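Local atomic coordinates of mannitol dehydrogenase (Helicobacter pylori, PDB entry 3TWO), a protein that probably catalyses the NADP(H)-dependent, zinc-assisted interconversion of cinnamyl-type alcohols and their aldehydes. Residues Y257-L263 with N285-S291; K179-F185 with A201-A207; M191-Y195 with I311-I315. All blocks are in the same frame, centred on the assembly; numbering follows the deposited sequence.

Contact 1. Residues Y257-L263 with N285-S291; sequences YNGDLAL and NRKVYGS. With NDP (NADPH dihydro-nicotinamide-adenine-dinucleotide phosphate), chain F.
Asn285 opens this pairing of the last two strands of the parallel Rossmann sheet, 259-263 with 287-290, by taking the backbone N-H of Asn258 on its carbonyl O at 2.7 Å. Its amide lies alongside the Tyr257 ring, the two planes 35° apart, and its CG comes within 3.7 Å of Tyr257 CE1. Arg286 bonds through NE to the carbonyl O of Leu255. From Lys287 on, the parallel ladder takes over: Lys287 N binds Gly259 O and Lys287 O receives Leu261 N, so Lys287 grips the residues on both sides of Asp260. The lysine runs out extended past Asn258, with CE 3.3 Å from Asn258 OD1, and its NZ makes a salt bridge with Asp260 of the second subunit. Val288 lies on the opposite face with Leu261 and Leu263, its CG1 3.6 Å from Leu263 CD1, under helix 248-252. Tyr289 repeats the ladder through Leu261 O and Leu263 N. With CG between the backbone N and the carbonyl carbon (chi1 60°), its ring folds back over Ala262 in a CH-pi contact, Ala262 CA 4.1 Å from the centroid of the Tyr289 ring, while the Asp260 carboxylate stands at the ring edge, nearly perpendicular to it. Ser172 bonds both Tyr289 OH and Asp260 OD1. Beyond Gly290 the last rung is Ser291 N to Leu263 O, 3.0 Å, and Ser291 O lies 3.0 Å from O7N of the NADPH carboxamide.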
loop_
_atom_site.group_PDB
_atom_site.type_symbol
_atom_site.label_atom_id
_atom_site.label_comp_id
_atom_site.label_asym_id
_atom_site.label_seq_id
_atom_site.Cartn_x
_atom_site.Cartn_y
_atom_site.Cartn_z
ATOM N N TYR B 257 -13.275 -4.277 -1.335
ATOM C CA TYR B 257 -12.681 -4.000 -2.655
ATOM C C TYR B 257 -12.554 -2.482 -2.828
ATOM O O TYR B 257 -13.530 -1.790 -2.582
ATOM C CB TYR B 257 -13.616 -4.576 -3.731
ATOM C CG TYR B 257 -13.214 -4.367 -5.193
ATOM C CD1 TYR B 257 -12.435 -5.323 -5.874
ATOM C CD2 TYR B 257 -13.699 -3.255 -5.917
ATOM C CE1 TYR B 257 -12.124 -5.154 -7.263
ATOM C CE2 TYR B 257 -13.377 -3.048 -7.270
ATOM C CZ TYR B 257 -12.596 -3.995 -7.949
ATOM O OH TYR B 257 -12.341 -3.813 -9.307
ATOM N N ASN B 258 -11.372 -1.979 -3.225
ATOM C CA ASN B 258 -11.098 -0.549 -3.332
ATOM C C ASN B 258 -11.109 0.274 -2.022
ATOM O O ASN B 258 -11.107 1.512 -2.072
ATOM C CB ASN B 258 -12.014 0.108 -4.366
ATOM C CG ASN B 258 -11.346 1.294 -5.059
ATOM O OD1 ASN B 258 -10.160 1.285 -5.350
ATOM N ND2 ASN B 258 -12.109 2.325 -5.296
ATOM N N GLY B 259 -11.146 -0.399 -0.876
ATOM C CA GLY B 259 -10.955 0.241 0.434
ATOM C C GLY B 259 -9.513 0.727 0.700
ATOM O O GLY B 259 -8.560 0.333 -0.008
ATOM N N ASP B 260 -9.364 1.643 1.652
ATOM C CA ASP B 260 -8.033 2.222 2.024
ATOM C C ASP B 260 -7.640 1.860 3.452
ATOM O O ASP B 260 -8.495 1.907 4.354
ATOM C CB ASP B 260 -8.049 3.761 2.037
ATOM C CG ASP B 260 -8.102 4.411 0.678
ATOM O OD1 ASP B 260 -8.328 5.634 0.689
ATOM O OD2 ASP B 260 -7.898 3.793 -0.376
ATOM N N LEU B 261 -6.370 1.529 3.671
ATOM C CA LEU B 261 -5.789 1.414 5.009
ATOM C C LEU B 261 -4.721 2.502 5.108
ATOM O O LEU B 261 -3.767 2.518 4.297
ATOM C CB LEU B 261 -5.103 0.063 5.158
ATOM C CG LEU B 261 -4.184 -0.251 6.349
ATOM C CD1 LEU B 261 -4.956 -0.011 7.687
ATOM C CD2 LEU B 261 -3.729 -1.711 6.300
ATOM N N ALA B 262 -4.957 3.459 5.990
ATOM C CA ALA B 262 -4.080 4.575 6.184
ATOM C C ALA B 262 -3.296 4.259 7.467
ATOM O O ALA B 262 -3.906 4.002 8.526
ATOM C CB ALA B 262 -4.891 5.866 6.446
ATOM N N LEU B 263 -1.971 4.361 7.375
ATOM C CA LEU B 263 -1.063 4.034 8.464
ATOM C C LEU B 263 -0.509 5.339 8.998
ATOM O O LEU B 263 0.150 6.087 8.259
ATOM C CB LEU B 263 0.104 3.159 7.954
ATOM C CG LEU B 263 -0.320 1.866 7.300
ATOM C CD1 LEU B 263 0.837 1.088 6.624
ATOM C CD2 LEU B 263 -1.187 0.941 8.247
ATOM N N ASN B 285 -6.530 -5.589 -4.358
ATOM C CA ASN B 285 -7.481 -4.478 -4.603
ATOM C C ASN B 285 -7.829 -3.746 -3.319
ATOM O O ASN B 285 -8.894 -3.137 -3.211
ATOM C CB ASN B 285 -8.782 -4.940 -5.343
ATOM C CG ASN B 285 -8.481 -5.521 -6.721
ATOM O OD1 ASN B 285 -8.135 -4.816 -7.664
ATOM N ND2 ASN B 285 -8.542 -6.797 -6.815
ATOM N N ARG B 286 -6.938 -3.820 -2.342
ATOM C CA ARG B 286 -7.127 -3.116 -1.089
ATOM C C ARG B 286 -5.912 -2.253 -0.918
ATOM O O ARG B 286 -4.756 -2.771 -0.884
ATOM C CB ARG B 286 -7.218 -4.122 0.047
ATOM C CG ARG B 286 -8.431 -5.001 -0.040
ATOM C CD ARG B 286 -8.230 -6.138 0.919
ATOM N NE ARG B 286 -9.386 -7.030 1.014
ATOM C CZ ARG B 286 -9.527 -8.166 0.344
ATOM N NH1 ARG B 286 -8.637 -8.533 -0.560
ATOM N NH2 ARG B 286 -10.600 -8.915 0.519
ATOM N N LYS B 287 -6.128 -0.936 -0.838
ATOM C CA LYS B 287 -4.988 -0.022 -0.980
ATOM C C LYS B 287 -4.405 0.367 0.386
ATOM O O LYS B 287 -5.150 0.530 1.356
ATOM C CB LYS B 287 -5.465 1.227 -1.734
ATOM C CG LYS B 287 -6.053 0.927 -3.177
ATOM C CD LYS B 287 -6.098 2.200 -3.995
ATOM C CE LYS B 287 -6.984 1.994 -5.179
ATOM N NZ LYS B 287 -6.990 3.241 -5.987
ATOM N N VAL B 288 -3.100 0.562 0.467
ATOM C CA VAL B 288 -2.450 0.938 1.720
ATOM C C VAL B 288 -1.655 2.241 1.457
ATOM O O VAL B 288 -1.017 2.393 0.400
ATOM C CB VAL B 288 -1.446 -0.158 2.189
ATOM C CG1 VAL B 288 -0.742 0.260 3.456
ATOM C CG2 VAL B 288 -2.123 -1.588 2.415
ATOM N N TYR B 289 -1.698 3.201 2.360
ATOM C CA TYR B 289 -0.739 4.311 2.222
ATOM C C TYR B 289 -0.378 4.764 3.607
ATOM O O TYR B 289 -1.076 4.385 4.591
ATOM C CB TYR B 289 -1.306 5.460 1.425
ATOM C CG TYR B 289 -2.561 6.055 2.038
ATOM C CD1 TYR B 289 -2.450 7.135 2.924
ATOM C CD2 TYR B 289 -3.864 5.558 1.724
ATOM C CE1 TYR B 289 -3.589 7.767 3.505
ATOM C CE2 TYR B 289 -5.040 6.186 2.329
ATOM C CZ TYR B 289 -4.873 7.267 3.207
ATOM O OH TYR B 289 -5.927 7.947 3.790
ATOM N N GLY B 290 0.692 5.554 3.703
ATOM C CA GLY B 290 1.067 6.160 4.982
ATOM C C GLY B 290 0.672 7.633 4.984
ATOM O O GLY B 290 0.478 8.222 3.922
ATOM N N SER B 291 0.620 8.236 6.161
ATOM C CA SER B 291 0.346 9.692 6.279
ATOM C C SER B 291 1.255 10.240 7.391
ATOM O O SER B 291 1.404 9.597 8.416
ATOM C CB SER B 291 -1.127 9.962 6.637
ATOM O OG SER B 291 -1.457 11.289 6.293
HETATM P PA NDP F . -1.054 6.717 22.602
HETATM O O1A NDP F . -0.515 5.595 23.387
HETATM O O2A NDP F . -2.262 7.640 23.013
HETATM O O5B NDP F . -2.201 5.740 21.977
HETATM C C5B NDP F . -1.881 4.353 21.427
HETATM C C4B NDP F . -3.134 3.498 21.568
HETATM O O4B NDP F . -3.110 2.190 20.857
HETATM C C3B NDP F . -3.371 3.208 23.068
HETATM O O3B NDP F . -4.797 3.472 23.351
HETATM C C2B NDP F . -3.051 1.692 23.172
HETATM O O2B NDP F . -3.889 1.172 24.221
HETATM C C1B NDP F . -3.578 1.155 21.820
HETATM N N9A NDP F . -2.838 -0.029 21.326
HETATM C C8A NDP F . -1.530 -0.287 21.557
HETATM N N7A NDP F . -1.238 -1.399 20.902
HETATM C C5A NDP F . -2.327 -1.834 20.273
HETATM C C6A NDP F . -2.589 -2.923 19.461
HETATM N N6A NDP F . -1.644 -3.869 19.134
HETATM N N1A NDP F . -3.834 -3.041 19.013
HETATM C C2A NDP F . -4.788 -2.172 19.270
HETATM N N3A NDP F . -4.564 -1.123 20.024
HETATM C C4A NDP F . -3.336 -0.954 20.545
HETATM O O3 NDP F . -0.459 6.954 21.160
HETATM P PN NDP F . -0.700 8.166 20.263
HETATM O O1N NDP F . -2.098 8.235 19.781
HETATM O O2N NDP F . -0.087 9.502 20.761
HETATM O O5D NDP F . 0.232 7.796 19.049
HETATM C C5D NDP F . 0.072 6.425 18.440
HETATM C C4D NDP F . 1.237 6.145 17.400
HETATM O O4D NDP F . 1.040 7.184 16.422
HETATM C C3D NDP F . 2.686 6.294 17.939
HETATM O O3D NDP F . 3.507 5.256 17.336
HETATM C C2D NDP F . 3.042 7.722 17.465
HETATM O O2D NDP F . 4.408 7.838 17.269
HETATM C C1D NDP F . 2.341 7.734 16.086
HETATM N N1N NDP F . 2.187 9.100 15.480
HETATM C C2N NDP F . 2.421 9.238 14.093
HETATM C C3N NDP F . 2.292 10.471 13.476
HETATM C C7N NDP F . 2.467 10.562 11.961
HETATM O O7N NDP F . 2.326 9.557 11.245
HETATM N N7N NDP F . 2.508 11.800 11.483
HETATM C C4N NDP F . 1.965 11.606 14.255
HETATM C C5N NDP F . 1.687 11.478 15.647
HETATM C C6N NDP F . 1.807 10.250 16.264
HETATM P P2B NDP F . -3.392 0.145 25.289
HETATM O O1X NDP F . -3.875 0.796 26.715
HETATM O O2X NDP F . -3.886 -1.197 24.962
HETATM O O3X NDP F . -1.804 0.206 25.307
#

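Contact 2. Residues K179-F185 with A201-A207; sequences KVGVAGF and AEVSVFA. With NDP (NADPH dihydro-nicotinamide-adenine-dinucleotide phosphate), chain F.
Phe206 turns the edge of its ring to strand 179-183: Val182 O lies in the ring plane, 3.7 Å from CD1, and Gly181 CA sits 4.1 Å from CE1. Because Gly181 carries no side chain, the ring can lie low across that strand, on the face it shares with Ala183 and Ser204; Tyr251 meets it edge-to-face. On the other face Phe185 and Val205 cross at about a right angle. With CG of Phe185 anti to the backbone N (chi1 -173°), the side chain drops past Val205, whose CG1 is 3.7 Å from Phe185 CB. Val182 and Val203 meet more loosely on the same face, and Val180 CG2 closes on Ala201 CB at 3.6 Å; helix 187-198 packs on Val180, Val182, Val203 and Val205. These two parallel strands and that helix form the first beta-alpha-beta unit of the Rossmann fold, and Gly184 is the first glycine of a match to its GxGxxG turn. Five backbone bonds join the strands, from Val180 N to Glu202 O through to Gly184 N to Phe206 O at 2.9 Å. At the N-terminal ends of the strands Lys179 and Glu202 run side by side, with Lys179 CE 3.4 Å from Glu202 OE2, although NZ of the lysine pairs with Glu233. Gly184 adopts backbone angles that suit glycine, bringing its CA within 3.4 Å of O4B on the adenosine ribose of NADPH.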
loop_
_atom_site.group_PDB
_atom_site.type_symbol
_atom_site.label_atom_id
_atom_site.label_comp_id
_atom_site.label_asym_id
_atom_site.label_seq_id
_atom_site.Cartn_x
_atom_site.Cartn_y
_atom_site.Cartn_z
ATOM N N LYS B 179 -17.890 3.260 5.910
ATOM C CA LYS B 179 -17.469 2.473 7.068
ATOM C C LYS B 179 -15.960 2.618 7.457
ATOM O O LYS B 179 -15.052 2.189 6.722
ATOM C CB LYS B 179 -17.862 1.014 6.917
ATOM C CG LYS B 179 -19.383 0.856 6.649
ATOM C CD LYS B 179 -19.756 -0.655 6.625
ATOM C CE LYS B 179 -21.298 -0.821 6.601
ATOM N NZ LYS B 179 -21.538 -2.280 6.535
ATOM N N VAL B 180 -15.722 3.190 8.641
ATOM C CA VAL B 180 -14.377 3.575 9.085
ATOM C C VAL B 180 -13.953 2.731 10.310
ATOM O O VAL B 180 -14.678 2.645 11.319
ATOM C CB VAL B 180 -14.412 5.080 9.496
ATOM C CG1 VAL B 180 -13.272 5.475 10.443
ATOM C CG2 VAL B 180 -14.460 5.942 8.286
ATOM N N GLY B 181 -12.792 2.079 10.230
ATOM C CA GLY B 181 -12.190 1.461 11.433
ATOM C C GLY B 181 -11.054 2.346 11.981
ATOM O O GLY B 181 -10.283 2.954 11.221
ATOM N N VAL B 182 -10.931 2.381 13.306
ATOM C CA VAL B 182 -9.854 3.079 13.968
ATOM C C VAL B 182 -9.113 2.049 14.836
ATOM O O VAL B 182 -9.673 1.492 15.775
ATOM C CB VAL B 182 -10.320 4.289 14.828
ATOM C CG1 VAL B 182 -9.092 4.982 15.461
ATOM C CG2 VAL B 182 -11.095 5.292 13.986
ATOM N N ALA B 183 -7.857 1.783 14.496
ATOM C CA ALA B 183 -7.089 0.819 15.269
ATOM C C ALA B 183 -6.182 1.577 16.286
ATOM O O ALA B 183 -5.332 2.415 15.891
ATOM C CB ALA B 183 -6.274 -0.064 14.304
ATOM N N GLY B 184 -6.338 1.278 17.571
ATOM C CA GLY B 184 -5.594 1.972 18.617
ATOM C C GLY B 184 -6.428 3.136 19.141
ATOM O O GLY B 184 -6.592 4.132 18.467
ATOM N N PHE B 185 -6.998 2.995 20.336
ATOM C CA PHE B 185 -7.974 3.977 20.797
ATOM C C PHE B 185 -7.353 4.884 21.845
ATOM O O PHE B 185 -7.818 4.929 22.987
ATOM C CB PHE B 185 -9.244 3.259 21.324
ATOM C CG PHE B 185 -10.402 4.173 21.676
ATOM C CD1 PHE B 185 -10.767 5.249 20.840
ATOM C CD2 PHE B 185 -11.199 3.898 22.811
ATOM C CE1 PHE B 185 -11.911 6.071 21.139
ATOM C CE2 PHE B 185 -12.297 4.721 23.137
ATOM C CZ PHE B 185 -12.668 5.804 22.263
ATOM N N ALA B 201 -19.407 9.242 9.207
ATOM C CA ALA B 201 -18.995 7.838 9.110
ATOM C C ALA B 201 -19.674 6.951 10.118
ATOM O O ALA B 201 -20.157 7.401 11.163
ATOM C CB ALA B 201 -17.510 7.669 9.255
ATOM N N GLU B 202 -19.695 5.670 9.788
ATOM C CA GLU B 202 -20.113 4.661 10.708
ATOM C C GLU B 202 -18.786 4.096 11.244
ATOM O O GLU B 202 -18.013 3.523 10.477
ATOM C CB GLU B 202 -20.951 3.596 9.977
ATOM C CG GLU B 202 -21.614 2.719 10.920
ATOM C CD GLU B 202 -22.584 1.695 10.271
ATOM O OE1 GLU B 202 -23.557 1.364 10.969
ATOM O OE2 GLU B 202 -22.411 1.221 9.116
ATOM N N VAL B 203 -18.551 4.228 12.555
ATOM C CA VAL B 203 -17.208 4.042 13.083
ATOM C C VAL B 203 -17.053 2.788 13.919
ATOM O O VAL B 203 -17.860 2.522 14.825
ATOM C CB VAL B 203 -16.792 5.289 13.898
ATOM C CG1 VAL B 203 -15.351 5.161 14.447
ATOM C CG2 VAL B 203 -16.921 6.514 12.992
ATOM N N SER B 204 -16.022 2.003 13.625
ATOM C CA SER B 204 -15.698 0.826 14.441
ATOM C C SER B 204 -14.347 1.129 15.121
ATOM O O SER B 204 -13.438 1.705 14.482
ATOM C CB SER B 204 -15.564 -0.436 13.572
ATOM O OG SER B 204 -16.774 -0.778 12.898
ATOM N N VAL B 205 -14.199 0.724 16.388
ATOM C CA VAL B 205 -12.927 0.925 17.064
ATOM C C VAL B 205 -12.276 -0.440 17.396
ATOM O O VAL B 205 -12.966 -1.425 17.763
ATOM C CB VAL B 205 -13.144 1.793 18.341
ATOM C CG1 VAL B 205 -11.942 1.773 19.259
ATOM C CG2 VAL B 205 -13.460 3.205 17.925
ATOM N N PHE B 206 -10.958 -0.502 17.285
ATOM C CA PHE B 206 -10.255 -1.757 17.654
ATOM C C PHE B 206 -9.302 -1.377 18.733
ATOM O O PHE B 206 -8.437 -0.539 18.482
ATOM C CB PHE B 206 -9.471 -2.355 16.469
ATOM C CG PHE B 206 -10.356 -2.743 15.304
ATOM C CD1 PHE B 206 -10.777 -1.793 14.377
ATOM C CD2 PHE B 206 -10.762 -4.051 15.138
ATOM C CE1 PHE B 206 -11.613 -2.183 13.261
ATOM C CE2 PHE B 206 -11.597 -4.444 14.070
ATOM C CZ PHE B 206 -12.019 -3.506 13.147
ATOM N N ALA B 207 -9.472 -1.958 19.916
ATOM C CA ALA B 207 -8.604 -1.662 21.091
ATOM C C ALA B 207 -8.079 -3.035 21.592
ATOM O O ALA B 207 -8.276 -4.027 20.879
ATOM C CB ALA B 207 -9.390 -0.882 22.195
HETATM P PA NDP F . -1.054 6.717 22.602
HETATM O O1A NDP F . -0.515 5.595 23.387
HETATM O O2A NDP F . -2.262 7.640 23.013
HETATM O O5B NDP F . -2.201 5.740 21.977
HETATM C C5B NDP F . -1.881 4.353 21.427
HETATM C C4B NDP F . -3.134 3.498 21.568
HETATM O O4B NDP F . -3.110 2.190 20.857
HETATM C C3B NDP F . -3.371 3.208 23.068
HETATM O O3B NDP F . -4.797 3.472 23.351
HETATM C C2B NDP F . -3.051 1.692 23.172
HETATM O O2B NDP F . -3.889 1.172 24.221
HETATM C C1B NDP F . -3.578 1.155 21.820
HETATM N N9A NDP F . -2.838 -0.029 21.326
HETATM C C8A NDP F . -1.530 -0.287 21.557
HETATM N N7A NDP F . -1.238 -1.399 20.902
HETATM C C5A NDP F . -2.327 -1.834 20.273
HETATM C C6A NDP F . -2.589 -2.923 19.461
HETATM N N6A NDP F . -1.644 -3.869 19.134
HETATM N N1A NDP F . -3.834 -3.041 19.013
HETATM C C2A NDP F . -4.788 -2.172 19.270
HETATM N N3A NDP F . -4.564 -1.123 20.024
HETATM C C4A NDP F . -3.336 -0.954 20.545
HETATM O O3 NDP F . -0.459 6.954 21.160
HETATM P PN NDP F . -0.700 8.166 20.263
HETATM O O1N NDP F . -2.098 8.235 19.781
HETATM O O2N NDP F . -0.087 9.502 20.761
HETATM O O5D NDP F . 0.232 7.796 19.049
HETATM C C5D NDP F . 0.072 6.425 18.440
HETATM C C4D NDP F . 1.237 6.145 17.400
HETATM O O4D NDP F . 1.040 7.184 16.422
HETATM C C3D NDP F . 2.686 6.294 17.939
HETATM O O3D NDP F . 3.507 5.256 17.336
HETATM C C2D NDP F . 3.042 7.722 17.465
HETATM O O2D NDP F . 4.408 7.838 17.269
HETATM C C1D NDP F . 2.341 7.734 16.086
HETATM N N1N NDP F . 2.187 9.100 15.480
HETATM C C2N NDP F . 2.421 9.238 14.093
HETATM C C3N NDP F . 2.292 10.471 13.476
HETATM C C7N NDP F . 2.467 10.562 11.961
HETATM O O7N NDP F . 2.326 9.557 11.245
HETATM N N7N NDP F . 2.508 11.800 11.483
HETATM C C4N NDP F . 1.965 11.606 14.255
HETATM C C5N NDP F . 1.687 11.478 15.647
HETATM C C6N NDP F . 1.807 10.250 16.264
HETATM P P2B NDP F . -3.392 0.145 25.289
HETATM O O1X NDP F . -3.875 0.796 26.715
HETATM O O2X NDP F . -3.886 -1.197 24.962
HETATM O O3X NDP F . -1.804 0.206 25.307
#

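Contact 3. Residues M191-Y195 with I311-I315; sequences MAVKY and IYPEI
Lys194 reaches from helix 187-198 to the loop 311-315 and places its ammonium on the carbonyl of Tyr312, NZ to O 2.6 Å, approaching almost in line with the C=O bond. The same nitrogen makes a weak hydrogen bond, within a salt bridge, to Glu314 OE2 at 3.3 Å. The lysine is stretched out as far as CE and then bends at its last torsion (chi4 -92°), which turns NZ in toward these two oxygens. Glu314 meets it across its length, at about a right angle. Closer to the helix, Ile311 points its CG2 branch into the notch between Lys194 CB, 3.8 Å away, and the Tyr195 ring, 3.7 Å from it at CE2. Met191, one turn earlier, folds back on itself at chi2 and chi3, and Met191 SD rests against Pro313, 3.4 Å from its N; the methyl end of the methionine reaches back toward Ile311.

The next shell sets these groups in place. Tyr195 OH and Ser306 OG share a hydrogen bond, and the Tyr195 ring has an edge-to-face meeting with Tyr166, while Met302 and Phe305 of helix 296-308 touch its side chain. Phe305 also backs Ile311, and Tyr312 turns away from the helix toward Ala150, Pro151 and helix 152-155. Glu314 is paired through its backbone with Arg338, a residue that also bonds NADPH. The contact thus joins the helix of the first beta-alpha-beta crossover to the chain leading into strand 315-318 of the other sheet. Its chemistry is a sulfur and methyl surface beside a single ammonium; an ammonium held by a carbonyl and, weakly, by a carboxylate would be expected to stay protonated and to polarise the Tyr312 carbonyl.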
loop_
_atom_site.group_PDB
_atom_site.type_symbol
_atom_site.label_atom_id
_atom_site.label_comp_id
_atom_site.label_asym_id
_atom_site.label_seq_id
_atom_site.Cartn_x
_atom_site.Cartn_y
_atom_site.Cartn_z
ATOM N N MET B 191 -9.100 11.177 18.500
ATOM C CA MET B 191 -9.322 12.259 17.479
ATOM C C MET B 191 -9.913 11.701 16.151
ATOM O O MET B 191 -10.837 12.306 15.561
ATOM C CB MET B 191 -8.021 13.043 17.187
ATOM C CG MET B 191 -7.591 13.923 18.338
ATOM S SD MET B 191 -8.941 14.898 19.048
ATOM C CE MET B 191 -9.508 15.962 17.718
ATOM N N ALA B 192 -9.362 10.575 15.676
ATOM C CA ALA B 192 -9.843 9.912 14.384
ATOM C C ALA B 192 -11.321 9.564 14.531
ATOM O O ALA B 192 -12.143 9.818 13.633
ATOM C CB ALA B 192 -9.090 8.595 14.134
ATOM N N VAL B 193 -11.651 8.946 15.670
ATOM C CA VAL B 193 -13.050 8.673 16.005
ATOM C C VAL B 193 -13.967 9.922 15.938
ATOM O O VAL B 193 -15.000 9.901 15.285
ATOM C CB VAL B 193 -13.189 7.957 17.377
ATOM C CG1 VAL B 193 -14.715 7.970 17.830
ATOM C CG2 VAL B 193 -12.707 6.514 17.295
ATOM N N LYS B 194 -13.577 11.014 16.604
ATOM C CA LYS B 194 -14.380 12.217 16.599
ATOM C C LYS B 194 -14.559 12.819 15.215
ATOM O O LYS B 194 -15.674 13.174 14.846
ATOM C CB LYS B 194 -13.831 13.268 17.563
ATOM C CG LYS B 194 -13.967 12.808 19.023
ATOM C CD LYS B 194 -12.875 13.434 19.897
ATOM C CE LYS B 194 -13.212 13.361 21.370
ATOM N NZ LYS B 194 -13.922 14.588 21.764
ATOM N N TYR B 195 -13.474 12.931 14.461
ATOM C CA TYR B 195 -13.568 13.490 13.125
ATOM C C TYR B 195 -14.446 12.585 12.263
ATOM O O TYR B 195 -15.306 13.077 11.571
ATOM C CB TYR B 195 -12.161 13.668 12.464
ATOM C CG TYR B 195 -11.333 14.787 13.090
ATOM C CD1 TYR B 195 -9.964 14.601 13.414
ATOM C CD2 TYR B 195 -11.906 16.032 13.341
ATOM C CE1 TYR B 195 -9.221 15.603 14.011
ATOM C CE2 TYR B 195 -11.173 17.059 13.888
ATOM C CZ TYR B 195 -9.828 16.835 14.240
ATOM O OH TYR B 195 -9.136 17.882 14.830
ATOM N N ILE B 311 -14.880 20.151 18.314
ATOM C CA ILE B 311 -14.301 18.838 18.295
ATOM C C ILE B 311 -12.902 18.934 18.936
ATOM O O ILE B 311 -11.960 19.466 18.332
ATOM C CB ILE B 311 -14.149 18.373 16.851
ATOM C CG1 ILE B 311 -15.523 18.287 16.196
ATOM C CG2 ILE B 311 -13.470 17.007 16.781
ATOM C CD1 ILE B 311 -15.496 17.969 14.644
ATOM N N TYR B 312 -12.789 18.447 20.173
ATOM C CA TYR B 312 -11.578 18.522 20.928
ATOM C C TYR B 312 -11.142 17.174 21.493
ATOM O O TYR B 312 -11.983 16.314 21.794
ATOM C CB TYR B 312 -11.772 19.477 22.085
ATOM C CG TYR B 312 -11.940 20.917 21.684
ATOM C CD1 TYR B 312 -13.188 21.573 21.811
ATOM C CD2 TYR B 312 -10.859 21.634 21.181
ATOM C CE1 TYR B 312 -13.334 22.959 21.465
ATOM C CE2 TYR B 312 -10.990 22.980 20.856
ATOM C CZ TYR B 312 -12.216 23.627 21.004
ATOM O OH TYR B 312 -12.260 24.945 20.650
ATOM N N PRO B 313 -9.803 16.973 21.629
ATOM C CA PRO B 313 -9.303 15.806 22.405
ATOM C C PRO B 313 -9.830 15.763 23.831
ATOM O O PRO B 313 -10.140 16.811 24.480
ATOM C CB PRO B 313 -7.781 16.022 22.456
ATOM C CG PRO B 313 -7.608 17.538 22.186
ATOM C CD PRO B 313 -8.705 17.857 21.172
ATOM N N GLU B 314 -9.946 14.547 24.304
ATOM C CA GLU B 314 -10.197 14.210 25.701
ATOM C C GLU B 314 -8.827 14.302 26.381
ATOM O O GLU B 314 -7.883 13.575 26.019
ATOM C CB GLU B 314 -10.641 12.751 25.757
ATOM C CG GLU B 314 -11.892 12.452 24.999
ATOM C CD GLU B 314 -13.030 13.134 25.666
ATOM O OE1 GLU B 314 -13.156 12.910 26.900
ATOM O OE2 GLU B 314 -13.753 13.917 24.995
ATOM N N ILE B 315 -8.699 15.181 27.350
ATOM C CA ILE B 315 -7.376 15.413 27.932
ATOM C C ILE B 315 -7.438 15.273 29.422
ATOM O O ILE B 315 -8.510 15.432 30.030
ATOM C CB ILE B 315 -6.791 16.806 27.581
ATOM C CG1 ILE B 315 -7.666 17.906 28.207
ATOM C CG2 ILE B 315 -6.823 17.017 26.072
ATOM C CD1 ILE B 315 -6.918 18.770 29.107
#

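Overall arrangement
From the N terminus the chain builds most of the mixed sheet before it reaches strand 179-183 and passes through helix 187-198 to 201-207, where contact 2 closes a short loop with 15 residues between its segments. Contact 3 opens on that same helix, so contacts 2 and 3 cross; they also touch, with Val193 packed against Val182, Val205 and Phe185. Contact 1 opens and closes later, at 257-263 and 285-291, nested inside the long loop that contact 3 completes at 311-315. Contacts 1 and 2 belong to one parallel sheet, with strand 235-240 between them, their centres 15 Å apart, and both reach NADPH. Contact 3 ties this nucleotide-binding unit to the mixed sheet.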